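Local coordinates for IS607 family transposase IS1535 (Mycobacterium tuberculosis, PDB 6DGB), which probably binds DNA and carries out strand exchange as a serine transposase of the IS607 family, represented here by its C-terminal catalytic domain, at residues Gly114-Leu119 against Arg126-Arg131. Numbering follows the deposited sequence.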
loop_
_atom_site.group_PDB
_atom_site.type_symbol
_atom_site.label_atom_id
_atom_site.label_comp_id
_atom_site.label_asym_id
_atom_site.label_seq_id
_atom_site.Cartn_x
_atom_site.Cartn_y
_atom_site.Cartn_z
ATOM N N GLY A 114 -7.046 -1.032 -12.873
ATOM C CA GLY A 114 -5.630 -0.690 -13.008
ATOM C C GLY A 114 -4.733 -1.839 -13.413
ATOM O O GLY A 114 -3.811 -1.659 -14.215
ATOM N N MET A 115 -5.028 -3.028 -12.869
ATOM C CA MET A 115 -4.314 -4.259 -13.154
ATOM C C MET A 115 -4.669 -4.773 -14.550
ATOM O O MET A 115 -3.789 -5.301 -15.221
ATOM C CB MET A 115 -4.567 -5.288 -12.054
ATOM C CG MET A 115 -3.925 -4.904 -10.698
ATOM S SD MET A 115 -3.808 -6.295 -9.521
ATOM C CE MET A 115 -2.513 -5.729 -8.458
ATOM N N CYS A 116 -5.921 -4.544 -15.020
ATOM C CA CYS A 116 -6.411 -4.890 -16.377
ATOM C C CYS A 116 -5.799 -3.942 -17.394
ATOM O O CYS A 116 -5.500 -4.356 -18.510
ATOM C CB CYS A 116 -7.938 -4.828 -16.458
ATOM S SG CYS A 116 -8.797 -6.288 -15.821
ATOM N N ALA A 117 -5.708 -2.647 -17.036
ATOM C CA ALA A 117 -5.146 -1.619 -17.893
ATOM C C ALA A 117 -3.701 -1.993 -18.218
ATOM O O ALA A 117 -3.356 -2.065 -19.388
ATOM C CB ALA A 117 -5.216 -0.262 -17.210
ATOM N N ARG A 118 -2.901 -2.338 -17.192
ATOM C CA ARG A 118 -1.483 -2.715 -17.310
ATOM C C ARG A 118 -1.329 -3.986 -18.145
ATOM O O ARG A 118 -0.419 -4.070 -18.971
ATOM C CB ARG A 118 -0.834 -2.893 -15.916
ATOM C CG ARG A 118 -0.577 -1.597 -15.128
ATOM C CD ARG A 118 -0.518 -1.857 -13.623
ATOM N NE ARG A 118 -0.836 -0.669 -12.819
ATOM C CZ ARG A 118 -1.359 -0.698 -11.590
ATOM N NH1 ARG A 118 -1.641 -1.858 -11.007
ATOM N NH2 ARG A 118 -1.608 0.434 -10.941
ATOM N N LEU A 119 -2.261 -4.934 -17.980
ATOM C CA LEU A 119 -2.239 -6.214 -18.672
ATOM C C LEU A 119 -2.743 -6.223 -20.111
ATOM O O LEU A 119 -2.085 -6.817 -20.964
ATOM C CB LEU A 119 -3.028 -7.250 -17.863
ATOM C CG LEU A 119 -2.272 -7.992 -16.779
ATOM C CD1 LEU A 119 -3.206 -8.484 -15.696
ATOM C CD2 LEU A 119 -1.496 -9.149 -17.357
ATOM N N ARG A 126 -12.120 -1.049 -17.278
ATOM C CA ARG A 126 -13.120 -0.994 -16.219
ATOM C C ARG A 126 -14.286 -1.971 -16.499
ATOM O O ARG A 126 -14.813 -2.585 -15.570
ATOM C CB ARG A 126 -13.621 0.436 -15.997
ATOM C CG ARG A 126 -14.463 0.527 -14.742
ATOM C CD ARG A 126 -14.651 1.919 -14.226
ATOM N NE ARG A 126 -14.721 1.898 -12.771
ATOM C CZ ARG A 126 -15.841 1.858 -12.060
ATOM N NH1 ARG A 126 -17.024 1.850 -12.667
ATOM N NH2 ARG A 126 -15.786 1.837 -10.732
ATOM N N ASN A 127 -14.647 -2.149 -17.778
ATOM C CA ASN A 127 -15.677 -3.104 -18.165
ATOM C C ASN A 127 -15.223 -4.542 -17.854
ATOM O O ASN A 127 -16.040 -5.328 -17.386
ATOM C CB ASN A 127 -16.054 -2.923 -19.631
ATOM C CG ASN A 127 -16.772 -1.615 -19.920
ATOM O OD1 ASN A 127 -17.504 -1.053 -19.076
ATOM N ND2 ASN A 127 -16.598 -1.120 -21.137
ATOM N N ARG A 128 -13.910 -4.849 -18.029
ATOM C CA ARG A 128 -13.267 -6.133 -17.706
ATOM C C ARG A 128 -13.374 -6.340 -16.194
ATOM O O ARG A 128 -13.927 -7.347 -15.772
ATOM C CB ARG A 128 -11.775 -6.140 -18.104
ATOM C CG ARG A 128 -11.480 -6.067 -19.586
ATOM C CD ARG A 128 -9.983 -5.948 -19.795
ATOM N NE ARG A 128 -9.635 -5.916 -21.211
ATOM C CZ ARG A 128 -9.321 -6.993 -21.928
ATOM N NH1 ARG A 128 -9.307 -8.195 -21.362
ATOM N NH2 ARG A 128 -9.005 -6.878 -23.211
ATOM N N ALA A 129 -12.883 -5.370 -15.388
ATOM C CA ALA A 129 -12.959 -5.354 -13.927
ATOM C C ALA A 129 -14.394 -5.563 -13.415
ATOM O O ALA A 129 -14.575 -6.216 -12.388
ATOM C CB ALA A 129 -12.433 -4.032 -13.405
ATOM N N MET A 130 -15.404 -5.006 -14.120
ATOM C CA MET A 130 -16.830 -5.102 -13.764
ATOM C C MET A 130 -17.384 -6.517 -13.926
ATOM O O MET A 130 -18.132 -6.968 -13.064
ATOM C CB MET A 130 -17.674 -4.123 -14.590
ATOM C CG MET A 130 -17.399 -2.652 -14.309
ATOM S SD MET A 130 -17.675 -2.101 -12.626
ATOM C CE MET A 130 -19.480 -2.155 -12.552
ATOM N N ARG A 131 -17.042 -7.199 -15.034
ATOM C CA ARG A 131 -17.465 -8.579 -15.303
ATOM C C ARG A 131 -16.749 -9.524 -14.325
ATOM O O ARG A 131 -17.299 -10.563 -13.952
ATOM C CB ARG A 131 -17.106 -9.007 -16.728
ATOM C CG ARG A 131 -17.794 -8.260 -17.866
ATOM C CD ARG A 131 -17.233 -8.628 -19.246
ATOM N NE ARG A 131 -15.785 -8.887 -19.217
ATOM C CZ ARG A 131 -14.911 -8.534 -20.159
ATOM N NH1 ARG A 131 -15.309 -7.844 -21.224
ATOM N NH2 ARG A 131 -13.623 -8.838 -20.023
#
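The thiol of C116 projects from one helix onto the near side of R128 and A129 on the next, with SG 3.8 Å from CB of R128. A chi1 of -81° sets the sulfur beside its own backbone N and anti to the carbonyl carbon, and from there it also lies 4.2 Å from the amide N of A129, a distance of packing alone. R128 meets the cysteine with the aliphatic part of its side chain. Its chain, extended from CG to NE, passes C116 and heads away from it, with CD 4.1 Å from CB of C116 and the guanidinium beyond the cysteine. A129 also directs its methyl group at the facing helix, where it packs on L112 and T113, one turn or so before C116. No hydrogen bond joins 114-119 to 126-131, and the nearest pair of CA atoms, those of C116 and A129, is 7.0 Å apart. A second subunit closes over this seam, its A136 packing on C116 and its K137 on R128. The arrangement is that of a helical hairpin, in which helix 125-135 folds back after a short turn against helix 104-120, at the dimer interface of a serine recombinase catalytic domain.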